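Local structure of armadillo repeat protein arm00016 (Synthetic construct, 4D4E) at residues A[121-132]-A[161-172]; A[181-189]-A[200-208]. The protein is a computationally designed armadillo repeat protein, probably serving as a scaffold for the modular recognition of extended peptides. All blocks are in the same frame, centred on the assembly; numbering follows the deposited sequence. Where two conformers were deposited one is given.

Contact 1: residues A[121-132]-A[161-172]; sequences ANIAAGNNEQIQ and AIANIAAGNNEQ
Q172 and N164 make the polar bonds that join 121-132 to 161-172, equivalent corners between two helices, stacked side by side in the armadillo solenoid. Q172 is extended beyond CG, and its NE2 donates to N128 O at 2.8 Å and to Q132 OE1 at 3.0 Å. The second bond is nearly straight, 172°, and lies on a lone pair of OE1, the two amides almost coplanar. N128 O also takes its helical bond from Q132 N, which arrives from the face opposite to NE2. The other end of the Q172 amide, OE1, accepts from N169 N while N169 OD1 caps Q172 N: this capping box fixes its rotation, so a glutamine suits both tasks. N164 ND2 donates at 2.7 Å to A121 O, from above the carbonyl plane.

Van der Waals packing accompanies these bonds. A121 CB meets A161 CB, small residues that allow the backbones to come close, and A124 CB rests on I165 CG1. I131 lays CG2 on the amide carbon Q172 CD, 3.5 Å away, with CD1 near G168 CA, where a side chain would collide with Q172 OE1.

One water connects N128 ND2 to A167 O, each 3.0 Å from it.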
loop_
_atom_site.group_PDB
_atom_site.type_symbol
_atom_site.label_atom_id
_atom_site.label_comp_id
_atom_site.label_asym_id
_atom_site.label_seq_id
_atom_site.Cartn_x
_atom_site.Cartn_y
_atom_site.Cartn_z
ATOM N N ALA A 121 0.027 0.157 1.263
ATOM C CA ALA A 121 -0.201 -1.254 0.893
ATOM C C ALA A 121 -0.039 -2.162 2.102
ATOM O O ALA A 121 -0.876 -3.063 2.322
ATOM C CB ALA A 121 0.661 -1.738 -0.288
ATOM N N ASN A 122 1.017 -1.932 2.883
ATOM C CA ASN A 122 1.246 -2.758 4.060
ATOM C C ASN A 122 0.170 -2.604 5.109
ATOM O O ASN A 122 -0.316 -3.614 5.719
ATOM C CB ASN A 122 2.632 -2.519 4.623
ATOM C CG ASN A 122 3.717 -3.033 3.697
ATOM O OD1 ASN A 122 3.422 -3.766 2.760
ATOM N ND2 ASN A 122 4.955 -2.688 3.964
ATOM N N ILE A 123 -0.171 -1.345 5.366
ATOM C CA ILE A 123 -1.253 -1.060 6.276
ATOM C C ILE A 123 -2.557 -1.701 5.798
ATOM O O ILE A 123 -3.247 -2.332 6.602
ATOM C CB ILE A 123 -1.483 0.431 6.450
ATOM C CG1 ILE A 123 -0.244 1.059 7.097
ATOM C CG2 ILE A 123 -2.686 0.603 7.387
ATOM C CD1 ILE A 123 -0.144 2.558 6.906
ATOM N N ALA A 124 -2.859 -1.591 4.487
ATOM C CA ALA A 124 -4.060 -2.226 3.964
ATOM C C ALA A 124 -4.052 -3.735 4.060
ATOM O O ALA A 124 -5.133 -4.356 3.917
ATOM C CB ALA A 124 -4.375 -1.781 2.551
ATOM N N ALA A 125 -2.872 -4.336 4.281
ATOM C CA ALA A 125 -2.784 -5.783 4.452
ATOM C C ALA A 125 -3.175 -6.113 5.906
ATOM O O ALA A 125 -3.165 -7.283 6.318
ATOM C CB ALA A 125 -1.389 -6.334 4.098
ATOM N N GLY A 126 -3.514 -5.090 6.692
ATOM C CA GLY A 126 -3.993 -5.333 8.079
ATOM C C GLY A 126 -5.443 -5.855 8.124
ATOM O O GLY A 126 -5.897 -6.568 7.238
ATOM N N ASN A 127 -6.188 -5.472 9.150
ATOM C CA ASN A 127 -7.534 -5.983 9.288
ATOM C C ASN A 127 -8.513 -5.010 8.686
ATOM O O ASN A 127 -8.082 -3.939 8.239
ATOM C CB ASN A 127 -7.844 -6.380 10.752
ATOM C CG ASN A 127 -7.816 -5.219 11.712
ATOM O OD1 ASN A 127 -8.308 -4.115 11.429
ATOM N ND2 ASN A 127 -7.298 -5.486 12.904
ATOM N N ASN A 128 -9.809 -5.369 8.667
ATOM C CA ASN A 128 -10.866 -4.528 8.085
ATOM C C ASN A 128 -10.989 -3.145 8.706
ATOM O O ASN A 128 -11.329 -2.169 8.006
ATOM C CB ASN A 128 -12.225 -5.285 8.008
ATOM C CG ASN A 128 -12.171 -6.405 6.971
ATOM O OD1 ASN A 128 -11.180 -6.451 6.227
ATOM N ND2 ASN A 128 -13.220 -7.261 6.862
ATOM N N GLU A 129 -10.651 -3.038 9.997
ATOM C CA GLU A 129 -10.718 -1.766 10.670
ATOM C C GLU A 129 -9.528 -0.882 10.281
ATOM O O GLU A 129 -9.627 0.348 10.248
ATOM C CB GLU A 129 -10.898 -1.966 12.165
ATOM C CG GLU A 129 -12.308 -2.522 12.480
ATOM C CD GLU A 129 -13.476 -1.860 11.685
ATOM O OE1 GLU A 129 -13.872 -0.700 11.975
ATOM O OE2 GLU A 129 -14.045 -2.526 10.772
ATOM N N GLN A 130 -8.426 -1.515 9.919
ATOM C CA GLN A 130 -7.258 -0.769 9.429
ATOM C C GLN A 130 -7.460 -0.325 7.981
ATOM O O GLN A 130 -7.196 0.817 7.647
ATOM C CB GLN A 130 -6.005 -1.586 9.723
ATOM C CG GLN A 130 -5.971 -1.873 11.236
ATOM C CD GLN A 130 -4.954 -2.917 11.608
ATOM O OE1 GLN A 130 -4.590 -3.752 10.786
ATOM N NE2 GLN A 130 -4.412 -2.826 12.834
ATOM N N ILE A 131 -7.989 -1.203 7.113
ATOM C CA ILE A 131 -8.487 -0.760 5.799
ATOM C C ILE A 131 -9.437 0.479 5.907
ATOM O O ILE A 131 -9.371 1.455 5.100
ATOM C CB ILE A 131 -9.220 -1.893 5.069
ATOM C CG1 ILE A 131 -8.206 -3.022 4.672
ATOM C CG2 ILE A 131 -10.009 -1.324 3.853
ATOM C CD1 ILE A 131 -8.798 -4.359 4.246
ATOM N N GLN A 132 -10.383 0.384 6.834
ATOM C CA GLN A 132 -11.361 1.449 7.075
ATOM C C GLN A 132 -10.727 2.801 7.402
ATOM O O GLN A 132 -11.180 3.802 6.863
ATOM C CB GLN A 132 -12.295 1.051 8.229
ATOM C CG GLN A 132 -13.491 1.970 8.404
ATOM C CD GLN A 132 -14.297 2.110 7.112
ATOM O OE1 GLN A 132 -14.392 1.164 6.286
ATOM N NE2 GLN A 132 -14.861 3.292 6.911
ATOM N N ALA A 161 -1.808 -2.102 -3.142
ATOM C CA ALA A 161 -2.658 -1.450 -2.112
ATOM C C ALA A 161 -4.135 -1.647 -2.447
ATOM O O ALA A 161 -4.929 -1.922 -1.575
ATOM C CB ALA A 161 -2.308 0.054 -1.988
ATOM N N ILE A 162 -4.508 -1.456 -3.713
ATOM C CA ILE A 162 -5.891 -1.594 -4.122
ATOM C C ILE A 162 -6.360 -3.057 -3.955
ATOM O O ILE A 162 -7.443 -3.299 -3.436
ATOM C CB ILE A 162 -6.116 -1.167 -5.579
ATOM C CG1 ILE A 162 -5.850 0.343 -5.789
ATOM C CG2 ILE A 162 -7.506 -1.672 -6.097
ATOM C CD1 ILE A 162 -6.670 1.315 -4.957
ATOM N N ALA A 163 -5.539 -4.013 -4.382
ATOM C CA ALA A 163 -5.797 -5.446 -4.134
ATOM C C ALA A 163 -6.067 -5.705 -2.623
ATOM O O ALA A 163 -7.066 -6.386 -2.263
ATOM C CB ALA A 163 -4.635 -6.329 -4.651
ATOM N N ASN A 164 -5.174 -5.203 -1.763
ATOM C CA ASN A 164 -5.313 -5.386 -0.304
ATOM C C ASN A 164 -6.623 -4.785 0.236
ATOM O O ASN A 164 -7.301 -5.393 1.045
ATOM C CB ASN A 164 -4.133 -4.815 0.468
ATOM C CG ASN A 164 -2.858 -5.554 0.202
ATOM O OD1 ASN A 164 -2.897 -6.563 -0.439
ATOM N ND2 ASN A 164 -1.719 -5.043 0.675
ATOM N N ILE A 165 -6.973 -3.601 -0.229
ATOM C CA ILE A 165 -8.258 -3.030 0.122
ATOM C C ILE A 165 -9.461 -3.896 -0.375
ATOM O O ILE A 165 -10.437 -4.151 0.391
ATOM C CB ILE A 165 -8.338 -1.542 -0.336
ATOM C CG1 ILE A 165 -7.383 -0.636 0.478
ATOM C CG2 ILE A 165 -9.721 -0.977 -0.092
ATOM C CD1 ILE A 165 -6.946 0.587 -0.326
ATOM N N ALA A 166 -9.367 -4.382 -1.629
ATOM C CA ALA A 166 -10.387 -5.235 -2.227
ATOM C C ALA A 166 -10.663 -6.530 -1.413
ATOM O O ALA A 166 -11.743 -7.136 -1.565
ATOM C CB ALA A 166 -9.985 -5.590 -3.671
ATOM N N ALA A 167 -9.707 -6.924 -0.555
ATOM C CA ALA A 167 -9.883 -8.062 0.384
ATOM C C ALA A 167 -10.722 -7.656 1.611
ATOM O O ALA A 167 -10.969 -8.468 2.440
ATOM C CB ALA A 167 -8.531 -8.611 0.890
ATOM N N GLY A 168 -11.178 -6.418 1.705
ATOM C CA GLY A 168 -11.947 -6.005 2.881
ATOM C C GLY A 168 -13.421 -6.401 2.763
ATOM O O GLY A 168 -13.770 -7.417 2.104
ATOM N N ASN A 169 -14.271 -5.624 3.439
ATOM C CA ASN A 169 -15.674 -6.002 3.670
ATOM C C ASN A 169 -16.509 -5.431 2.547
ATOM O O ASN A 169 -15.984 -4.671 1.704
ATOM C CB ASN A 169 -16.111 -5.566 5.080
ATOM C CG ASN A 169 -16.234 -4.055 5.250
ATOM O OD1 ASN A 169 -16.615 -3.320 4.319
ATOM N ND2 ASN A 169 -16.047 -3.591 6.494
ATOM N N ASN A 170 -17.776 -5.768 2.472
ATOM C CA ASN A 170 -18.488 -5.357 1.274
ATOM C C ASN A 170 -18.758 -3.846 1.250
ATOM O O ASN A 170 -18.821 -3.245 0.197
ATOM C CB ASN A 170 -19.712 -6.257 1.003
ATOM C CG ASN A 170 -19.323 -7.599 0.315
ATOM O OD1 ASN A 170 -18.562 -7.662 -0.702
ATOM N ND2 ASN A 170 -19.901 -8.670 0.823
ATOM N N GLU A 171 -18.802 -3.217 2.419
ATOM C CA GLU A 171 -18.830 -1.760 2.460
ATOM C C GLU A 171 -17.562 -1.175 1.715
ATOM O O GLU A 171 -17.667 -0.281 0.862
ATOM C CB GLU A 171 -18.880 -1.297 3.927
ATOM C CG GLU A 171 -18.638 0.168 4.095
ATOM C CD GLU A 171 -19.276 0.704 5.334
ATOM O OE1 GLU A 171 -18.810 0.374 6.436
ATOM O OE2 GLU A 171 -20.250 1.454 5.180
ATOM N N GLN A 172 -16.388 -1.730 2.012
ATOM C CA GLN A 172 -15.106 -1.143 1.528
ATOM C C GLN A 172 -14.956 -1.365 0.050
ATOM O O GLN A 172 -14.395 -0.505 -0.686
ATOM C CB GLN A 172 -13.966 -1.748 2.301
ATOM C CG GLN A 172 -14.113 -1.293 3.743
ATOM C CD GLN A 172 -13.329 -2.094 4.733
ATOM O OE1 GLN A 172 -12.918 -3.251 4.480
ATOM N NE2 GLN A 172 -13.143 -1.506 5.924
HETATM O O HOH W 1 -6.143 -6.879 2.927
HETATM O O HOH W 2 -12.792 -9.230 4.688
HETATM O O HOH W 3 -16.370 -0.710 7.004
#

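Contact 2: residues A[181-189]-A[200-208]; sequences ALSPLVKLL and AVAAIANIA
In the armadillo solenoid, the short helix 182-187 packs on the long helix 194-208, their segment axes 9.4 Å apart at an angle of 135°. No hydrogen bond crosses this buried interface, which suits a lining of leucine, isoleucine, valine and alanine. A200 sits where the backbones come nearest, A200 CB 3.6 Å from L185 O and beside L188 CB; alanine suits this spot, where the CA atoms of L185 and A200 lie 5.6 Å apart.

L185 points into the contact and sets CD2 over A203 CB at 3.8 Å, with I207 CD1 crossing beside it. An alanine here would remove both methyl branches and is likely to open a gap in front of A203 and I207. I204 keeps CG1 anti to its carbonyl carbon (chi1 -70°), which carries CD1 across to L189 CD1, tip to tip at 3.8 Å, with V186 CG2 a little farther off.

Toward the two ends of the contact, L182 meets I207 and L189 meets V201. L182 and I207 run past one another antiparallel, L182 CD2 3.6 Å from I207 CD1, and both also touch L218 of the next helix, 212-221. The side chains of L189 and V201 are roughly perpendicular, L189 CD2 lying 3.6 Å from V201 CG2.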
loop_
_atom_site.group_PDB
_atom_site.type_symbol
_atom_site.label_atom_id
_atom_site.label_comp_id
_atom_site.label_asym_id
_atom_site.label_seq_id
_atom_site.Cartn_x
_atom_site.Cartn_y
_atom_site.Cartn_z
ATOM N N ALA A 181 -12.233 2.504 -9.225
ATOM C CA ALA A 181 -11.088 1.573 -9.297
ATOM C C ALA A 181 -11.164 0.571 -10.446
ATOM O O ALA A 181 -10.114 0.091 -10.887
ATOM C CB ALA A 181 -10.890 0.819 -7.990
ATOM N N LEU A 182 -12.377 0.239 -10.900
ATOM C CA LEU A 182 -12.568 -0.880 -11.816
ATOM C C LEU A 182 -11.925 -0.736 -13.212
ATOM O O LEU A 182 -11.222 -1.637 -13.632
ATOM C CB LEU A 182 -14.030 -1.347 -11.914
ATOM C CG LEU A 182 -14.669 -1.874 -10.615
ATOM C CD1 LEU A 182 -15.958 -2.655 -10.913
ATOM C CD2 LEU A 182 -13.701 -2.741 -9.815
ATOM N N SER A 183 -12.142 0.341 -13.936
ATOM C CA SER A 183 -11.570 0.450 -15.288
ATOM C C SER A 183 -10.023 0.559 -15.266
ATOM O O SER A 183 -9.336 -0.050 -16.118
ATOM C CB SER A 183 -12.227 1.589 -16.070
ATOM O OG SER A 183 -11.391 2.725 -16.165
ATOM N N PRO A 184 -9.463 1.328 -14.295
ATOM C CA PRO A 184 -8.018 1.257 -14.183
ATOM C C PRO A 184 -7.479 -0.139 -13.841
ATOM O O PRO A 184 -6.399 -0.505 -14.288
ATOM C CB PRO A 184 -7.701 2.274 -13.077
ATOM C CG PRO A 184 -8.803 3.283 -13.171
ATOM C CD PRO A 184 -10.017 2.526 -13.601
ATOM N N LEU A 185 -8.228 -0.921 -13.069
ATOM C CA LEU A 185 -7.784 -2.271 -12.701
ATOM C C LEU A 185 -7.834 -3.204 -13.923
ATOM O O LEU A 185 -6.959 -4.087 -14.065
ATOM C CB LEU A 185 -8.651 -2.826 -11.577
ATOM C CG LEU A 185 -8.182 -3.070 -10.142
ATOM C CD1 LEU A 185 -6.821 -2.512 -9.650
ATOM C CD2 LEU A 185 -9.320 -2.918 -9.097
ATOM N N VAL A 186 -8.848 -3.008 -14.781
ATOM C CA VAL A 186 -9.046 -3.809 -15.994
ATOM C C VAL A 186 -7.947 -3.522 -17.043
ATOM O O VAL A 186 -7.401 -4.428 -17.680
ATOM C CB VAL A 186 -10.484 -3.628 -16.549
ATOM C CG1 VAL A 186 -10.583 -4.112 -17.960
ATOM C CG2 VAL A 186 -11.478 -4.434 -15.729
ATOM N N LYS A 187 -7.582 -2.253 -17.158
ATOM C CA LYS A 187 -6.439 -1.792 -17.952
ATOM C C LYS A 187 -5.079 -2.442 -17.496
ATOM O O LYS A 187 -4.328 -2.960 -18.306
ATOM C CB LYS A 187 -6.476 -0.257 -17.830
ATOM C CG LYS A 187 -5.554 0.589 -18.685
ATOM C CD LYS A 187 -4.174 0.649 -18.062
ATOM C CE LYS A 187 -3.603 2.062 -18.023
ATOM N NZ LYS A 187 -2.845 2.376 -19.255
ATOM N N LEU A 188 -4.834 -2.482 -16.185
ATOM C CA LEU A 188 -3.649 -3.078 -15.588
ATOM C C LEU A 188 -3.530 -4.583 -15.841
ATOM O O LEU A 188 -2.463 -5.153 -15.616
ATOM C CB LEU A 188 -3.648 -2.830 -14.074
ATOM C CG LEU A 188 -2.962 -1.555 -13.576
ATOM C CD1 LEU A 188 -2.560 -0.619 -14.704
ATOM C CD2 LEU A 188 -3.794 -0.838 -12.507
ATOM N N LEU A 189 -4.660 -5.238 -16.246
ATOM C CA LEU A 189 -4.635 -6.675 -16.706
ATOM C C LEU A 189 -3.841 -6.781 -18.025
ATOM O O LEU A 189 -3.471 -7.895 -18.480
ATOM C CB LEU A 189 -6.036 -7.274 -16.929
ATOM C CG LEU A 189 -6.985 -7.315 -15.718
ATOM C CD1 LEU A 189 -8.378 -7.827 -16.092
ATOM C CD2 LEU A 189 -6.358 -8.140 -14.635
ATOM N N ALA A 200 -3.496 -6.876 -10.088
ATOM C CA ALA A 200 -4.755 -6.507 -10.726
ATOM C C ALA A 200 -5.741 -7.690 -10.759
ATOM O O ALA A 200 -6.944 -7.540 -10.483
ATOM C CB ALA A 200 -4.508 -5.928 -12.148
ATOM N N VAL A 201 -5.219 -8.887 -11.072
ATOM C CA VAL A 201 -6.049 -10.060 -11.121
ATOM C C VAL A 201 -6.544 -10.352 -9.705
ATOM O O VAL A 201 -7.665 -10.764 -9.505
ATOM C CB VAL A 201 -5.284 -11.301 -11.666
ATOM C CG1 VAL A 201 -6.082 -12.561 -11.411
ATOM C CG2 VAL A 201 -5.003 -11.194 -13.179
ATOM N N ALA A 202 -5.676 -10.245 -8.727
ATOM C CA ALA A 202 -6.098 -10.532 -7.333
ATOM C C ALA A 202 -7.244 -9.578 -6.905
ATOM O O ALA A 202 -8.264 -10.004 -6.366
ATOM C CB ALA A 202 -4.926 -10.367 -6.385
ATOM N N ALA A 203 -7.065 -8.292 -7.186
ATOM C CA ALA A 203 -8.062 -7.273 -6.823
ATOM C C ALA A 203 -9.429 -7.659 -7.370
ATOM O O ALA A 203 -10.397 -7.709 -6.656
ATOM C CB ALA A 203 -7.647 -5.941 -7.417
ATOM N N ILE A 204 -9.444 -7.968 -8.664
ATOM C CA ILE A 204 -10.597 -8.305 -9.414
ATOM C C ILE A 204 -11.213 -9.620 -8.936
ATOM O O ILE A 204 -12.420 -9.681 -8.746
ATOM C CB ILE A 204 -10.258 -8.273 -10.911
ATOM C CG1 ILE A 204 -10.045 -6.832 -11.321
ATOM C CG2 ILE A 204 -11.351 -8.969 -11.760
ATOM C CD1 ILE A 204 -9.774 -6.688 -12.791
ATOM N N ALA A 205 -10.405 -10.636 -8.679
ATOM C CA ALA A 205 -10.935 -11.839 -8.010
ATOM C C ALA A 205 -11.627 -11.560 -6.624
ATOM O O ALA A 205 -12.651 -12.160 -6.296
ATOM C CB ALA A 205 -9.834 -12.870 -7.864
ATOM N N ASN A 206 -11.061 -10.655 -5.830
ATOM C CA ASN A 206 -11.701 -10.236 -4.548
ATOM C C ASN A 206 -13.077 -9.582 -4.704
ATOM O O ASN A 206 -13.998 -9.877 -3.945
ATOM C CB ASN A 206 -10.790 -9.303 -3.727
ATOM C CG ASN A 206 -9.567 -9.993 -3.206
ATOM O OD1 ASN A 206 -9.662 -11.111 -2.717
ATOM N ND2 ASN A 206 -8.390 -9.313 -3.264
ATOM N N ILE A 207 -13.177 -8.673 -5.671
ATOM C CA ILE A 207 -14.390 -7.927 -5.994
ATOM C C ILE A 207 -15.471 -8.855 -6.563
ATOM O O ILE A 207 -16.697 -8.708 -6.263
ATOM C CB ILE A 207 -14.033 -6.733 -6.953
ATOM C CG1 ILE A 207 -13.032 -5.792 -6.247
ATOM C CG2 ILE A 207 -15.285 -5.952 -7.347
ATOM C CD1 ILE A 207 -12.342 -4.748 -7.118
ATOM N N ALA A 208 -15.015 -9.806 -7.391
ATOM C CA ALA A 208 -15.908 -10.787 -7.999
ATOM C C ALA A 208 -16.606 -11.712 -6.974
ATOM O O ALA A 208 -17.742 -12.096 -7.183
ATOM C CB ALA A 208 -15.164 -11.614 -9.044
#

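Overall arrangement
Contact 1 comes first along the chain and closes before contact 2 opens; helix 170-178, whose start belongs to contact 1, is followed directly by helix 182-187 of contact 2. Their centres are 15 Å apart, and contact 2 lies farther from the centre of the chain. The two differ in kind: 121-132 with 161-172 joins corners of the same sequence, 42 residues apart in the chain, whereas 181-189 with 200-208 packs a short helix on the long helix that follows it. They meet where helix 152-166 lies against helix 194-208, with A166 packing on N206 and A203, and I162 on L185. The two contacts thus share one continuous packed body, consistent with the modular design.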